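Local atomic coordinates of probable porin (Pseudomonas aeruginosa, PDB entry 4FSP), a protein that probably acts as an outer-membrane porin of the OprD family, forming a beta-barrel channel that lets small solutes cross the membrane. Residues A[34-39]-A[392-397]; A[261-266]-A[285-290]. All blocks are in the same frame, centred on the assembly; numbering follows the deposited sequence.

Interaction 1. Residues A[34-39]-A[392-397]; sequences MNRDFR and RDIDEN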
ATOM      1  N   MET A  34     -17.479   9.188   1.826  1.00 44.61           N
ATOM      2  CA  MET A  34     -17.110   8.928   0.447  1.00 44.33           C
ATOM      3  C   MET A  34     -18.299   9.191  -0.459  1.00 53.88           C
ATOM      4  O   MET A  34     -19.410   8.722  -0.196  1.00 49.15           O
ATOM      5  CB  MET A  34     -16.627   7.487   0.295  1.00 47.04           C
ATOM      6  CG  MET A  34     -16.311   7.064  -1.124  1.00 55.69           C
ATOM      7  SD  MET A  34     -15.722   5.356  -1.189  1.00102.16           S
ATOM      8  CE  MET A  34     -16.422   4.810  -2.744  1.00 90.15           C
ATOM      9  N   ASN A  35     -18.041   9.945  -1.524  1.00 54.91           N
ATOM     10  CA  ASN A  35     -19.060  10.360  -2.474  1.00 62.24           C
ATOM     11  C   ASN A  35     -18.644   9.996  -3.894  1.00 59.27           C
ATOM     12  O   ASN A  35     -17.495  10.197  -4.282  1.00 51.38           O
ATOM     13  CB  ASN A  35     -19.272  11.865  -2.375  1.00 70.28           C
ATOM     14  CG  ASN A  35     -20.677  12.261  -2.696  1.00 85.76           C
ATOM     15  OD1 ASN A  35     -21.515  11.406  -2.974  1.00 90.87           O
ATOM     16  ND2 ASN A  35     -20.959  13.558  -2.648  1.00 94.97           N
ATOM     17  N   ARG A  36     -19.583   9.477  -4.676  1.00 61.15           N
ATOM     18  CA  ARG A  36     -19.226   8.905  -5.965  1.00 59.21           C
ATOM     19  C   ARG A  36     -20.282   9.129  -7.047  1.00 62.20           C
ATOM     20  O   ARG A  36     -21.434   8.725  -6.900  1.00 70.88           O
ATOM     21  CB  ARG A  36     -18.955   7.415  -5.789  1.00 54.72           C
ATOM     22  CG  ARG A  36     -17.809   6.915  -6.621  1.00 48.03           C
ATOM     23  CD  ARG A  36     -17.503   5.459  -6.315  1.00 56.33           C
ATOM     24  NE  ARG A  36     -16.102   5.278  -5.949  1.00 55.94           N
ATOM     25  CZ  ARG A  36     -15.393   4.187  -6.201  1.00 59.57           C
ATOM     26  NH1 ARG A  36     -15.951   3.166  -6.833  1.00 66.44           N
ATOM     27  NH2 ARG A  36     -14.122   4.120  -5.827  1.00 61.64           N
ATOM     28  N   ASP A  37     -19.868   9.759  -8.144  1.00 53.78           N
ATOM     29  CA  ASP A  37     -20.779  10.118  -9.235  1.00 60.73           C
ATOM     30  C   ASP A  37     -20.399   9.307 -10.478  1.00 56.38           C
ATOM     31  O   ASP A  37     -19.272   9.405 -10.961  1.00 53.58           O
ATOM     32  CB  ASP A  37     -20.667  11.626  -9.510  1.00 71.63           C
ATOM     33  CG  ASP A  37     -21.687  12.139 -10.525  1.00 90.00           C
ATOM     34  OD1 ASP A  37     -22.305  11.326 -11.243  1.00 98.58           O
ATOM     35  OD2 ASP A  37     -21.856  13.379 -10.618  1.00 93.81           O
ATOM     36  N   PHE A  38     -21.333   8.504 -10.986  1.00 63.15           N
ATOM     37  CA  PHE A  38     -21.085   7.669 -12.167  1.00 68.38           C
ATOM     38  C   PHE A  38     -21.661   8.275 -13.451  1.00 78.87           C
ATOM     39  O   PHE A  38     -22.864   8.516 -13.537  1.00 83.33           O
ATOM     40  CB  PHE A  38     -21.661   6.262 -11.963  1.00 74.48           C
ATOM     41  CG  PHE A  38     -20.717   5.301 -11.285  1.00 74.22           C
ATOM     42  CD1 PHE A  38     -19.858   4.510 -12.036  1.00 73.95           C
ATOM     43  CD2 PHE A  38     -20.698   5.176  -9.901  1.00 74.81           C
ATOM     44  CE1 PHE A  38     -18.988   3.616 -11.420  1.00 71.74           C
ATOM     45  CE2 PHE A  38     -19.828   4.283  -9.278  1.00 73.10           C
ATOM     46  CZ  PHE A  38     -18.971   3.505 -10.042  1.00 70.80           C
ATOM     47  N   ARG A  39     -20.791   8.507 -14.439  1.00 84.41           N
ATOM     48  CA  ARG A  39     -21.181   9.011 -15.764  1.00 80.03           C
ATOM     49  C   ARG A  39     -21.875  10.367 -15.701  1.00 76.15           C
ATOM     50  O   ARG A  39     -22.680  10.700 -16.569  1.00 76.12           O
ATOM     51  CB  ARG A  39     -22.063   7.994 -16.501  1.00 84.58           C
ATOM     52  CG  ARG A  39     -21.467   6.585 -16.568  1.00 84.62           C
ATOM     53  CD  ARG A  39     -22.523   5.541 -16.913  1.00 82.94           C
ATOM     54  NE  ARG A  39     -22.530   5.203 -18.334  1.00 89.62           N
ATOM     55  CZ  ARG A  39     -23.248   5.841 -19.255  1.00101.45           C
ATOM     56  NH1 ARG A  39     -24.024   6.861 -18.910  1.00105.82           N
ATOM     57  NH2 ARG A  39     -23.191   5.461 -20.523  1.00104.46           N
ATOM     58  N   ARG A 392     -16.223   3.084 -17.079  1.00 48.41           N
ATOM     59  CA  ARG A 392     -17.167   4.088 -16.617  1.00 52.04           C
ATOM     60  C   ARG A 392     -16.471   5.289 -15.991  1.00 52.96           C
ATOM     61  O   ARG A 392     -15.646   5.141 -15.078  1.00 48.95           O
ATOM     62  CB  ARG A 392     -18.163   3.463 -15.642  1.00 57.41           C
ATOM     63  CG  ARG A 392     -18.986   2.344 -16.288  1.00 64.96           C
ATOM     64  CD  ARG A 392     -19.995   1.749 -15.325  1.00 69.87           C
ATOM     65  NE  ARG A 392     -21.145   2.627 -15.131  1.00 81.49           N
ATOM     66  CZ  ARG A 392     -21.943   2.581 -14.068  1.00 89.44           C
ATOM     67  NH1 ARG A 392     -21.708   1.711 -13.095  1.00 87.78           N
ATOM     68  NH2 ARG A 392     -22.970   3.416 -13.975  1.00 92.70           N
ATOM     69  N   ASP A 393     -16.804   6.470 -16.506  1.00 53.24           N
ATOM     70  CA  ASP A 393     -16.304   7.729 -15.969  1.00 51.80           C
ATOM     71  C   ASP A 393     -16.835   7.974 -14.562  1.00 50.24           C
ATOM     72  O   ASP A 393     -17.981   7.629 -14.250  1.00 52.04           O
ATOM     73  CB  ASP A 393     -16.719   8.890 -16.870  1.00 49.33           C
ATOM     74  CG  ASP A 393     -16.175   8.761 -18.276  1.00 51.42           C
ATOM     75  OD1 ASP A 393     -15.520   7.741 -18.588  1.00 53.55           O
ATOM     76  OD2 ASP A 393     -16.422   9.686 -19.071  1.00 52.34           O
ATOM     77  N   ILE A 394     -16.001   8.594 -13.728  1.00 48.22           N
ATOM     78  CA  ILE A 394     -16.319   8.808 -12.318  1.00 49.64           C
ATOM     79  C   ILE A 394     -15.802  10.159 -11.789  1.00 47.12           C
ATOM     80  O   ILE A 394     -14.762  10.670 -12.245  1.00 48.29           O
ATOM     81  CB  ILE A 394     -15.734   7.644 -11.463  1.00 58.37           C
ATOM     82  CG1 ILE A 394     -16.686   7.231 -10.359  1.00 66.68           C
ATOM     83  CG2 ILE A 394     -14.387   8.004 -10.848  1.00 55.17           C
ATOM     84  CD1 ILE A 394     -16.131   6.088  -9.556  1.00 77.99           C
ATOM     85  N   ASP A 395     -16.550  10.736 -10.849  1.00 39.47           N
ATOM     86  CA  ASP A 395     -16.069  11.828 -10.000  1.00 41.30           C
ATOM     87  C   ASP A 395     -16.227  11.355  -8.567  1.00 46.70           C
ATOM     88  O   ASP A 395     -17.241  10.735  -8.218  1.00 48.10           O
ATOM     89  CB  ASP A 395     -16.894  13.103 -10.182  1.00 43.20           C
ATOM     90  CG  ASP A 395     -16.622  13.804 -11.501  1.00 54.84           C
ATOM     91  OD1 ASP A 395     -16.319  13.119 -12.501  1.00 56.96           O
ATOM     92  OD2 ASP A 395     -16.711  15.051 -11.542  1.00 66.66           O
ATOM     93  N   GLU A 396     -15.241  11.645  -7.725  1.00 44.33           N
ATOM     94  CA  GLU A 396     -15.246  11.081  -6.375  1.00 41.29           C
ATOM     95  C   GLU A 396     -14.626  11.989  -5.321  1.00 37.88           C
ATOM     96  O   GLU A 396     -13.603  12.635  -5.567  1.00 46.26           O
ATOM     97  CB  GLU A 396     -14.519   9.730  -6.377  1.00 45.11           C
ATOM     98  CG  GLU A 396     -14.472   9.036  -5.025  1.00 54.03           C
ATOM     99  CD  GLU A 396     -13.568   7.822  -5.045  1.00 49.42           C
ATOM    100  OE1 GLU A 396     -14.048   6.743  -5.453  1.00 48.13           O
ATOM    101  OE2 GLU A 396     -12.376   7.943  -4.671  1.00 46.85           O
ATOM    102  N   ASN A 397     -15.254  12.032  -4.153  1.00 39.15           N
ATOM    103  CA  ASN A 397     -14.683  12.705  -2.991  1.00 43.54           C
ATOM    104  C   ASN A 397     -14.556  11.768  -1.809  1.00 41.85           C
ATOM    105  O   ASN A 397     -15.469  10.999  -1.521  1.00 49.78           O
ATOM    106  CB  ASN A 397     -15.549  13.885  -2.573  1.00 41.54           C
ATOM    107  CG  ASN A 397     -15.396  15.057  -3.497  1.00 51.40           C
ATOM    108  OD1 ASN A 397     -14.529  15.909  -3.305  1.00 57.22           O
ATOM    109  ND2 ASN A 397     -16.228  15.105  -4.522  1.00 50.47           N
TER
HETATM  110  O   HOH W   1     -11.385   5.496  -5.472  1.00 43.62           O
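Arg36 reaches Glu396 because its chain bends at chi3 (-125°), while Glu396 sets CG opposite its own backbone N (chi1 -179°) and stays extended beyond it; the two side chains then run alongside each other, pointing the same way. Their strands, 34-38 and 394-397, are antiparallel neighbours that join the first strand of the barrel to the last, the closure expected of an OprD-type porin. Main-chain bonds tie Asn35 to Asn397 and Asp37 to Asp395 in both directions, and Arg39 N donates to Asp393 O at 3.0 Å. On the face of Arg36 and Glu396 the guanidinium grips one carboxylate oxygen side-on: NE lies 2.6 Å and NH2 2.7 Å from Glu396 OE1, the planes only 10° apart. NE takes the anti lone pair of that oxygen, whereas NH2 meets it nearly along the C-O bond. Glu396 OE2 has further partners in Arg398 and Gln308, which together with Arg36 would probably favour its ionised form. Ile394 CD1 packs over one face of the Arg36 guanidinium and, in a CH-pi contact, over the Phe38 ring, 4.2 Å from its centroid. Farther along, the Arg392 and Phe38 side chains cross at about a right angle although their flat groups are only moderately tilted from each other, and Phe38 CD1 sits over the centre of the Arg392 guanidinium, 3.5 Å from its CZ.

Interaction 2. Residues A[261-266]-A[285-290]; sequences IDNRSF and QRMSGD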
ATOM      1  N   ILE A 261      -2.140 -15.890 -17.986  1.00 34.37           N
ATOM      2  CA  ILE A 261      -1.728 -14.514 -17.735  1.00 26.45           C
ATOM      3  C   ILE A 261      -0.285 -14.273 -18.159  1.00 35.20           C
ATOM      4  O   ILE A 261       0.608 -15.082 -17.874  1.00 38.84           O
ATOM      5  CB  ILE A 261      -1.894 -14.166 -16.224  1.00 35.96           C
ATOM      6  CG1 ILE A 261      -3.380 -14.054 -15.859  1.00 34.33           C
ATOM      7  CG2 ILE A 261      -1.174 -12.873 -15.872  1.00 28.68           C
ATOM      8  CD1 ILE A 261      -3.642 -14.237 -14.388  1.00 30.72           C
ATOM      9  N   ASP A 262      -0.059 -13.155 -18.838  1.00 35.63           N
ATOM     10  CA  ASP A 262       1.288 -12.724 -19.182  1.00 28.31           C
ATOM     11  C   ASP A 262       1.352 -11.200 -19.063  1.00 26.69           C
ATOM     12  O   ASP A 262       0.844 -10.475 -19.910  1.00 30.75           O
ATOM     13  CB  ASP A 262       1.663 -13.208 -20.597  1.00 33.19           C
ATOM     14  CG  ASP A 262       2.912 -12.528 -21.157  1.00 42.44           C
ATOM     15  OD1 ASP A 262       3.841 -12.187 -20.393  1.00 40.50           O
ATOM     16  OD2 ASP A 262       2.966 -12.334 -22.390  1.00 57.72           O
ATOM     17  N   ASN A 263       1.954 -10.719 -17.982  1.00 25.09           N
ATOM     18  CA  ASN A 263       2.083  -9.287 -17.790  1.00 21.86           C
ATOM     19  C   ASN A 263       3.512  -8.917 -17.464  1.00 21.46           C
ATOM     20  O   ASN A 263       4.143  -9.527 -16.589  1.00 26.78           O
ATOM     21  CB  ASN A 263       1.117  -8.786 -16.710  1.00 21.21           C
ATOM     22  CG  ASN A 263       1.300  -7.312 -16.391  1.00 27.32           C
ATOM     23  OD1 ASN A 263       1.951  -6.957 -15.403  1.00 30.43           O
ATOM     24  ND2 ASN A 263       0.704  -6.443 -17.206  1.00 25.96           N
ATOM     25  N   ARG A 264       4.031  -7.956 -18.223  1.00 26.18           N
ATOM     26  CA  ARG A 264       5.333  -7.358 -17.961  1.00 29.09           C
ATOM     27  C   ARG A 264       5.092  -5.894 -17.739  1.00 27.77           C
ATOM     28  O   ARG A 264       4.593  -5.190 -18.618  1.00 26.65           O
ATOM     29  CB  ARG A 264       6.261  -7.498 -19.157  1.00 29.21           C
ATOM     30  CG  ARG A 264       6.629  -8.902 -19.473  1.00 31.61           C
ATOM     31  CD  ARG A 264       5.992  -9.374 -20.752  1.00 35.34           C
ATOM     32  NE  ARG A 264       6.638 -10.618 -21.167  1.00 33.91           N
ATOM     33  CZ  ARG A 264       6.208 -11.402 -22.136  1.00 39.11           C
ATOM     34  NH1 ARG A 264       5.122 -11.080 -22.819  1.00 68.60           N
ATOM     35  NH2 ARG A 264       6.864 -12.504 -22.426  1.00 40.05           N
ATOM     36  N   SER A 265       5.479  -5.439 -16.567  1.00 25.00           N
ATOM     37  CA  SER A 265       5.122  -4.127 -16.100  1.00 24.06           C
ATOM     38  C   SER A 265       6.372  -3.293 -15.872  1.00 24.30           C
ATOM     39  O   SER A 265       7.359  -3.772 -15.290  1.00 24.06           O
ATOM     40  CB  SER A 265       4.361  -4.301 -14.765  1.00 23.58           C
ATOM     41  OG  SER A 265       4.459  -3.136 -13.971  1.00 33.46           O
ATOM     42  N   PHE A 266       6.342  -2.050 -16.332  1.00 20.96           N
ATOM     43  CA  PHE A 266       7.328  -1.082 -15.876  1.00 23.64           C
ATOM     44  C   PHE A 266       6.575   0.072 -15.247  1.00 26.78           C
ATOM     45  O   PHE A 266       5.526   0.481 -15.744  1.00 28.68           O
ATOM     46  CB  PHE A 266       8.219  -0.517 -17.003  1.00 19.13           C
ATOM     47  CG  PHE A 266       9.092   0.647 -16.541  1.00 26.63           C
ATOM     48  CD1 PHE A 266      10.350   0.423 -15.971  1.00 28.22           C
ATOM     49  CD2 PHE A 266       8.631   1.955 -16.618  1.00 24.77           C
ATOM     50  CE1 PHE A 266      11.139   1.501 -15.512  1.00 28.62           C
ATOM     51  CE2 PHE A 266       9.412   3.033 -16.159  1.00 31.28           C
ATOM     52  CZ  PHE A 266      10.668   2.801 -15.612  1.00 30.79           C
ATOM     53  N   GLN A 285       4.736   4.696 -16.809  1.00 25.19           N
ATOM     54  CA  GLN A 285       4.277   3.335 -16.556  1.00 21.98           C
ATOM     55  C   GLN A 285       3.842   2.680 -17.849  1.00 23.29           C
ATOM     56  O   GLN A 285       3.255   3.336 -18.722  1.00 26.31           O
ATOM     57  CB  GLN A 285       3.129   3.373 -15.544  1.00 23.81           C
ATOM     58  CG  GLN A 285       2.502   2.039 -15.197  1.00 23.39           C
ATOM     59  CD  GLN A 285       1.656   2.136 -13.926  1.00 26.81           C
ATOM     60  OE1 GLN A 285       2.184   2.350 -12.819  1.00 22.28           O
ATOM     61  NE2 GLN A 285       0.337   1.998 -14.083  1.00 18.74           N
ATOM     62  N   ARG A 286       4.120   1.386 -17.965  1.00 21.40           N
ATOM     63  CA  ARG A 286       3.846   0.673 -19.197  1.00 26.42           C
ATOM     64  C   ARG A 286       3.500  -0.764 -18.896  1.00 25.09           C
ATOM     65  O   ARG A 286       4.199  -1.417 -18.131  1.00 26.59           O
ATOM     66  CB  ARG A 286       5.076   0.711 -20.104  1.00 26.49           C
ATOM     67  CG  ARG A 286       4.993  -0.236 -21.272  1.00 28.28           C
ATOM     68  CD  ARG A 286       4.902   0.492 -22.568  1.00 44.25           C
ATOM     69  NE  ARG A 286       5.991   0.146 -23.473  1.00 53.59           N
ATOM     70  CZ  ARG A 286       5.857   0.038 -24.790  1.00 60.37           C
ATOM     71  NH1 ARG A 286       4.681   0.243 -25.370  1.00 69.02           N
ATOM     72  NH2 ARG A 286       6.903  -0.275 -25.527  1.00 58.09           N
ATOM     73  N   MET A 287       2.420  -1.252 -19.498  1.00 26.90           N
ATOM     74  CA  MET A 287       2.041  -2.651 -19.374  1.00 26.60           C
ATOM     75  C   MET A 287       2.344  -3.368 -20.694  1.00 33.05           C
ATOM     76  O   MET A 287       1.903  -2.927 -21.764  1.00 30.52           O
ATOM     77  CB  MET A 287       0.536  -2.752 -19.058  1.00 23.93           C
ATOM     78  CG  MET A 287       0.111  -2.046 -17.778  1.00 27.81           C
ATOM     79  SD  MET A 287       0.781  -2.869 -16.319  1.00 27.99           S
ATOM     80  CE  MET A 287       1.694  -1.521 -15.576  1.00 25.35           C
ATOM     81  N   SER A 288       3.088  -4.468 -20.642  1.00 27.64           N
ATOM     82  CA  SER A 288       3.336  -5.228 -21.866  1.00 31.96           C
ATOM     83  C   SER A 288       2.982  -6.687 -21.689  1.00 26.94           C
ATOM     84  O   SER A 288       2.937  -7.190 -20.560  1.00 28.19           O
ATOM     85  CB  SER A 288       4.795  -5.111 -22.322  1.00 30.92           C
ATOM     86  OG  SER A 288       5.074  -3.781 -22.708  1.00 36.16           O
ATOM     87  N   GLY A 289       2.745  -7.371 -22.809  1.00 28.91           N
ATOM     88  CA  GLY A 289       2.264  -8.750 -22.771  1.00 29.34           C
ATOM     89  C   GLY A 289       0.766  -8.758 -23.023  1.00 34.38           C
ATOM     90  O   GLY A 289       0.172  -7.708 -23.280  1.00 36.28           O
ATOM     91  N   ASP A 290       0.146  -9.925 -22.945  1.00 33.13           N
ATOM     92  CA  ASP A 290      -1.276 -10.021 -23.254  1.00 42.02           C
ATOM     93  C   ASP A 290      -2.216  -9.531 -22.148  1.00 34.49           C
ATOM     94  O   ASP A 290      -3.408  -9.370 -22.398  1.00 34.99           O
ATOM     95  CB  ASP A 290      -1.644 -11.460 -23.628  1.00 42.30           C
ATOM     96  CG  ASP A 290      -0.984 -11.908 -24.906  1.00 43.03           C
ATOM     97  OD1 ASP A 290      -0.352 -11.060 -25.562  1.00 48.48           O
ATOM     98  OD2 ASP A 290      -1.105 -13.102 -25.260  1.00 45.70           O
TER
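Arg264 and Ser288 form a hydrogen-bonded antiparallel pair: Arg264 N donates to Ser288 O at 2.7 Å, and Ser288 N returns a bond to Arg264 O at 2.6 Å. Two residues on, Phe266 and Arg286 repeat the exchange, while Ser265 and Met287 make the non-hydrogen-bonded pair between them. CA-H...O contacts supplement this ladder, among them Gln285 CA to Phe266 O at 3.2 Å. The side-chain contacts on the face of Ser265 and Met287 are looser. Met287 CG stands beside its backbone N (chi1 -59°), and further bends at chi2 and chi3 turn its end toward Ser265, with CE 3.6 Å from Ser265 OG. Asn263 ND2 points almost straight at Met287 SD in a weak hydrogen bond of 3.7 Å; its stronger partner is the carbonyl oxygen of His291. Charge gathers on the face of Arg264, whose NH1 forms a salt bridge with Asp262 OD2 at 2.5 Å. Gly289 has a positive phi (101°), a backbone region favoured by glycine, and its CA packs against the edge of the same guanidinium, 3.7 Å from Arg264 NH1. The arrangement is that of the open end of a beta-hairpin, strands 262-273 and 278-288, two consecutive staves of the porin barrel.

In the fold
Both contacts are antiparallel strand pairings in the barrel wall, but they unite different elements. Interaction 1 brings together strands near the two chain ends, 353 residues apart, and so closes the wall; interaction 2 joins the arms of one hairpin, 19 residues apart, whose sequence falls between the two segments of interaction 1. Their centres lie about 28 Å apart, and their nearest atoms about 16 Å. Interaction 1 is mainly a surface contact, adding to its backbone ladder a cross-strand salt bridge and an aliphatic-aromatic patch. Interaction 2 is partly buried and has four main-chain bonds against five; its salt bridge stays within one strand, and the sole side-chain-to-side-chain hydrogen bond across it is the weak one from nitrogen to sulfur.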